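Local coordinates for protein cupin 2, conserved barrel (Desulfitobacterium hafniense, PDB 2OZJ) that is of unknown function but folds as a small cupin-type conserved beta-barrel that pairs with a second copy of itself, at residues G58-L63 against Q106-D111; R4-P9 against L32-R37. All coordinates share one frame; numbering follows the deposited sequence.

Interaction 1 (G58-L63 against Q106-D111); sequences GDTLYL and QITLID
Ile107 and Leu61 face each other as a hydrogen-bonded antiparallel pair. Leu61 N gives its hydrogen to Ile107 O at 2.8 Å, and Ile107 N returns one to Leu61 O at 2.9 Å. Their side chains run side by side on one face of the sheet. In one of two conformers, Leu61 CG sits between the backbone N and the carbonyl carbon (chi1 83°), which leaves CG and both its methyls 3.9 Å from Ile107 CD1. This apolar face continues onto Val85 and Ile40 of the flanking strands, and Ile107 also packs on Ile107 of the second subunit.

Gln106 occupies the other face with Tyr62, Thr60 and Thr108. Its extended chain, likewise one of two conformers, lies alongside Tyr62, the amide plane turned 63° from the ring, with OE1 3.6 Å from Tyr62 CE1. Gln106 NE2 donates in its amide plane, almost straight, to Thr108 OG1 at 3.0 Å, and Thr108 OG1 in turn donates to Thr60 OG1, also 3.0 Å away. Accepting one bond and giving another orients the Thr108 hydroxyl, while Tyr62 OH bonds His94. Strands 60-65 and 102-109 are neighbours in the antiparallel sheet of the conserved cupin barrel, flanked by 84-88 and 38-46.

Interaction 2 (R4-P9 against L32-R37); sequences RLKNLP and LAQSDR
Gln34 lies beside Arg4, both side chains pointing the same way off the sheet, with guanidinium and amide planes 24° apart. Gln34 CB sits over one face of the guanidinium, 4.1 Å from Arg4 NE, while Arg4 NH2 stays 4.0 Å from Gln34 OE1. Beneath them the backbones form a hydrogen-bonded pair: Arg4 N donates to Gln34 O at 2.9 Å and Gln34 N to Arg4 O at 2.8 Å.

Lys6 approaches the same amide obliquely. Its chain leaves with CG between the backbone N and the carbonyl carbon (chi1 64°) and then runs extended over the backbone of Leu32 and Ala33, until NZ reaches Gln34 OE1 at 3.1 Å, nearly in line with the C=O bond. Gln34 meets it by bending at chi2 (110°). With an alanine in place of Lys6, Gln34 OE1 is likely to lose its ammonium partner and the amide to turn more freely.

The short strand 4-5 is the outermost within this chain of the large antiparallel sheet of the cupin barrel, added along strand 28-34. It also faces the second subunit, where Asp59 accepts a hydrogen bond from Leu5 N.

On the other face, Leu5 CD2 rests 4.0 Å from Ala33 CB, and Ile40 of the next strand packs against both residues. Past the paired strands, Lys6 N still donates to Leu32 O at 2.9 Å, but from well above the carbonyl plane. Leu32 crosses Leu8 at about a right angle, Leu8 CD2 lying 4.1 Å from Leu32 CD2, and Leu42 and Leu19 pack against Leu32 and Leu8 respectively.

Overall arrangement
Both contacts belong to the same antiparallel sheet, their centres about 14 Å apart. Interaction 1 joins two interior strands and is almost wholly buried, whereas interaction 2 adds the short strand 4-5 at the sheet's outer end and is only partly buried. Their polar chemistry differs accordingly: the side-chain bonds of 58-63 with 106-111 run between a neutral amide and hydroxyls, while in 4-9 with 32-37 charged chains of arginine and lysine gather around a glutamine. The two meet directly where Ile110 N probably bonds Arg37 O, at 3.0 Å. Both contacts also touch the second subunit.

Interaction 1 (G58-L63 against Q106-D111)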
# COMPACT_ATOMS: atom_id res chain seq x y z
N GLY A 58 -4.71 8.03 14.77
CA GLY A 58 -5.10 6.77 14.19
C GLY A 58 -3.90 5.92 13.86
O GLY A 58 -2.76 6.36 13.88
N ASP A 59 -4.19 4.66 13.53
CA ASP A 59 -3.19 3.69 13.11
C ASP A 59 -2.55 4.08 11.78
O ASP A 59 -3.21 4.66 10.92
CB ASP A 59 -3.81 2.30 12.98
CG ASP A 59 -4.31 1.73 14.28
OD1 ASP A 59 -3.95 2.21 15.37
OD2 ASP A 59 -5.06 0.74 14.20
N THR A 60 -1.27 3.74 11.64
CA THR A 60 -0.48 4.02 10.46
C THR A 60 0.22 2.78 10.01
O THR A 60 0.68 2.01 10.84
CB THR A 60 0.59 5.05 10.77
OG1 THR A 60 -0.07 6.22 11.24
CG2 THR A 60 1.40 5.40 9.53
N LEU A 61 0.25 2.53 8.71
CA LEU A 61 1.18 1.54 8.16
C LEU A 61 2.19 2.24 7.26
O LEU A 61 1.84 3.07 6.42
CB LEU A 61 0.48 0.42 7.39
CG LEU A 61 0.01 0.51 5.93
CD1 LEU A 61 1.20 0.57 4.94
CD2 LEU A 61 -0.88 -0.67 5.58
N TYR A 62 3.43 1.84 7.46
CA TYR A 62 4.58 2.28 6.65
C TYR A 62 5.04 1.10 5.77
O TYR A 62 5.21 -0.03 6.25
CB TYR A 62 5.74 2.70 7.53
CG TYR A 62 5.48 3.91 8.34
CD1 TYR A 62 5.44 5.14 7.75
CD2 TYR A 62 5.27 3.83 9.71
CE1 TYR A 62 5.19 6.28 8.48
CE2 TYR A 62 5.02 4.99 10.46
CZ TYR A 62 4.98 6.19 9.83
OH TYR A 62 4.74 7.35 10.54
N LEU A 63 5.27 1.38 4.50
CA LEU A 63 5.79 0.40 3.54
C LEU A 63 7.00 1.00 2.85
O LEU A 63 6.89 2.05 2.21
CB LEU A 63 4.75 -0.01 2.50
CG LEU A 63 5.22 -0.92 1.36
CD1 LEU A 63 5.54 -2.39 1.75
CD2 LEU A 63 4.08 -0.91 0.29
N GLN A 106 2.93 5.77 3.13
CA GLN A 106 2.32 5.86 4.45
C GLN A 106 0.81 5.83 4.28
O GLN A 106 0.26 6.51 3.41
CB GLN A 106 2.72 7.18 5.12
CG GLN A 106 2.00 7.47 6.43
CD GLN A 106 2.58 8.68 7.18
OE1 GLN A 106 3.68 9.14 6.88
NE2 GLN A 106 1.83 9.19 8.14
N ILE A 107 0.14 5.03 5.10
CA ILE A 107 -1.32 5.03 5.17
C ILE A 107 -1.69 5.28 6.60
O ILE A 107 -1.29 4.53 7.46
CB ILE A 107 -1.92 3.69 4.70
CG1 ILE A 107 -1.56 3.43 3.24
CG2 ILE A 107 -3.49 3.69 4.91
CD1 ILE A 107 -1.80 1.97 2.84
N THR A 108 -2.40 6.37 6.85
CA THR A 108 -2.83 6.70 8.20
C THR A 108 -4.35 6.87 8.27
O THR A 108 -4.94 7.58 7.46
CB THR A 108 -2.13 7.94 8.75
OG1 THR A 108 -0.73 7.75 8.73
CG2 THR A 108 -2.55 8.17 10.18
N LEU A 109 -4.98 6.19 9.21
CA LEU A 109 -6.40 6.42 9.49
C LEU A 109 -6.59 7.71 10.27
O LEU A 109 -5.89 7.98 11.25
CB LEU A 109 -6.96 5.27 10.27
CG LEU A 109 -6.81 3.91 9.59
CD1 LEU A 109 -7.48 2.85 10.44
CD2 LEU A 109 -7.34 3.88 8.15
N ILE A 110 -7.49 8.55 9.81
CA ILE A 110 -7.85 9.75 10.57
C ILE A 110 -9.10 9.24 11.28
O ILE A 110 -10.20 9.28 10.69
CB ILE A 110 -8.16 10.97 9.69
CG1 ILE A 110 -7.08 11.17 8.64
CG2 ILE A 110 -8.32 12.24 10.57
CD1 ILE A 110 -5.70 11.29 9.23
N ASP A 111 -8.90 8.67 12.47
CA ASP A 111 -9.93 7.97 13.26
C ASP A 111 -9.24 7.09 14.30
O ASP A 111 -9.56 7.16 15.49
CB ASP A 111 -10.85 7.10 12.40
CG ASP A 111 -12.07 7.87 11.82
OD1 ASP A 111 -12.55 8.85 12.45
OD2 ASP A 111 -12.55 7.49 10.72
O HOH W 1 -4.17 10.03 12.56

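Interaction 2 (R4-P9 against L32-R37)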
# COMPACT_ATOMS: atom_id res chain seq x y z
N ARG A 4 -11.54 10.34 -2.69
CA ARG A 4 -11.03 9.86 -3.97
C ARG A 4 -9.54 9.60 -3.95
O ARG A 4 -8.78 10.27 -3.23
CB ARG A 4 -11.39 10.83 -5.10
CG ARG A 4 -10.66 12.12 -5.06
CD ARG A 4 -11.30 13.19 -5.94
NE ARG A 4 -10.47 14.40 -5.89
CZ ARG A 4 -9.30 14.54 -6.51
NH1 ARG A 4 -8.82 13.58 -7.29
NH2 ARG A 4 -8.62 15.65 -6.35
N LEU A 5 -9.11 8.62 -4.75
CA LEU A 5 -7.71 8.32 -4.92
C LEU A 5 -7.26 9.23 -6.03
O LEU A 5 -8.07 9.64 -6.87
CB LEU A 5 -7.47 6.82 -5.24
CG LEU A 5 -7.86 5.86 -4.11
CD1 LEU A 5 -7.63 4.45 -4.54
CD2 LEU A 5 -7.08 6.14 -2.81
N LYS A 6 -5.99 9.56 -6.02
CA LYS A 6 -5.41 10.47 -7.00
C LYS A 6 -3.90 10.27 -7.16
O LYS A 6 -3.26 9.62 -6.36
CB LYS A 6 -5.71 11.94 -6.61
CG LYS A 6 -5.07 12.37 -5.30
CD LYS A 6 -5.21 13.86 -5.07
CE LYS A 6 -4.50 14.28 -3.78
NZ LYS A 6 -4.41 15.78 -3.69
N ASN A 7 -3.39 10.88 -8.23
CA ASN A 7 -1.99 10.89 -8.56
C ASN A 7 -1.37 9.51 -8.78
O ASN A 7 -0.17 9.30 -8.54
CB ASN A 7 -1.19 11.71 -7.54
CG ASN A 7 -1.59 13.16 -7.52
OD1 ASN A 7 -1.94 13.75 -8.55
ND2 ASN A 7 -1.57 13.76 -6.31
N LEU A 8 -2.21 8.61 -9.32
CA LEU A 8 -1.83 7.22 -9.58
C LEU A 8 -2.18 6.85 -11.00
O LEU A 8 -3.20 7.35 -11.53
CB LEU A 8 -2.57 6.27 -8.64
CG LEU A 8 -2.15 6.33 -7.17
CD1 LEU A 8 -3.29 5.81 -6.28
CD2 LEU A 8 -0.84 5.55 -6.99
N PRO A 9 -1.36 5.97 -11.62
CA PRO A 9 -1.74 5.65 -13.00
C PRO A 9 -3.04 4.86 -13.13
O PRO A 9 -3.35 4.02 -12.27
CB PRO A 9 -0.57 4.81 -13.51
CG PRO A 9 0.15 4.32 -12.34
CD PRO A 9 -0.17 5.22 -11.18
N LEU A 32 -1.81 10.60 -2.33
CA LEU A 32 -2.49 9.64 -3.21
C LEU A 32 -3.97 9.52 -2.90
O LEU A 32 -4.66 8.75 -3.53
CB LEU A 32 -1.84 8.27 -3.10
CG LEU A 32 -0.31 8.14 -3.33
CD1 LEU A 32 0.13 6.67 -3.19
CD2 LEU A 32 0.12 8.77 -4.69
N ALA A 33 -4.47 10.28 -1.93
CA ALA A 33 -5.89 10.31 -1.62
C ALA A 33 -6.29 11.71 -1.20
O ALA A 33 -5.48 12.45 -0.60
CB ALA A 33 -6.22 9.33 -0.49
N GLN A 34 -7.52 12.08 -1.57
CA GLN A 34 -8.21 13.20 -1.01
C GLN A 34 -9.36 12.60 -0.18
O GLN A 34 -10.34 12.11 -0.72
CB GLN A 34 -8.74 14.10 -2.14
CG GLN A 34 -9.25 15.45 -1.69
CD GLN A 34 -8.36 16.59 -2.13
OE1 GLN A 34 -7.28 16.38 -2.68
NE2 GLN A 34 -8.83 17.81 -1.91
N SER A 35 -9.18 12.56 1.13
CA SER A 35 -10.11 11.89 2.03
C SER A 35 -10.04 12.47 3.44
O SER A 35 -8.99 12.96 3.86
CB SER A 35 -9.83 10.39 2.04
OG SER A 35 -10.57 9.73 3.05
N ASP A 36 -11.18 12.47 4.13
CA ASP A 36 -11.27 12.85 5.55
C ASP A 36 -11.03 11.63 6.48
O ASP A 36 -10.76 11.78 7.67
CB ASP A 36 -12.64 13.52 5.86
N ARG A 37 -11.11 10.43 5.92
CA ARG A 37 -11.00 9.19 6.69
C ARG A 37 -9.61 8.51 6.61
O ARG A 37 -9.25 7.70 7.48
CB ARG A 37 -12.05 8.19 6.19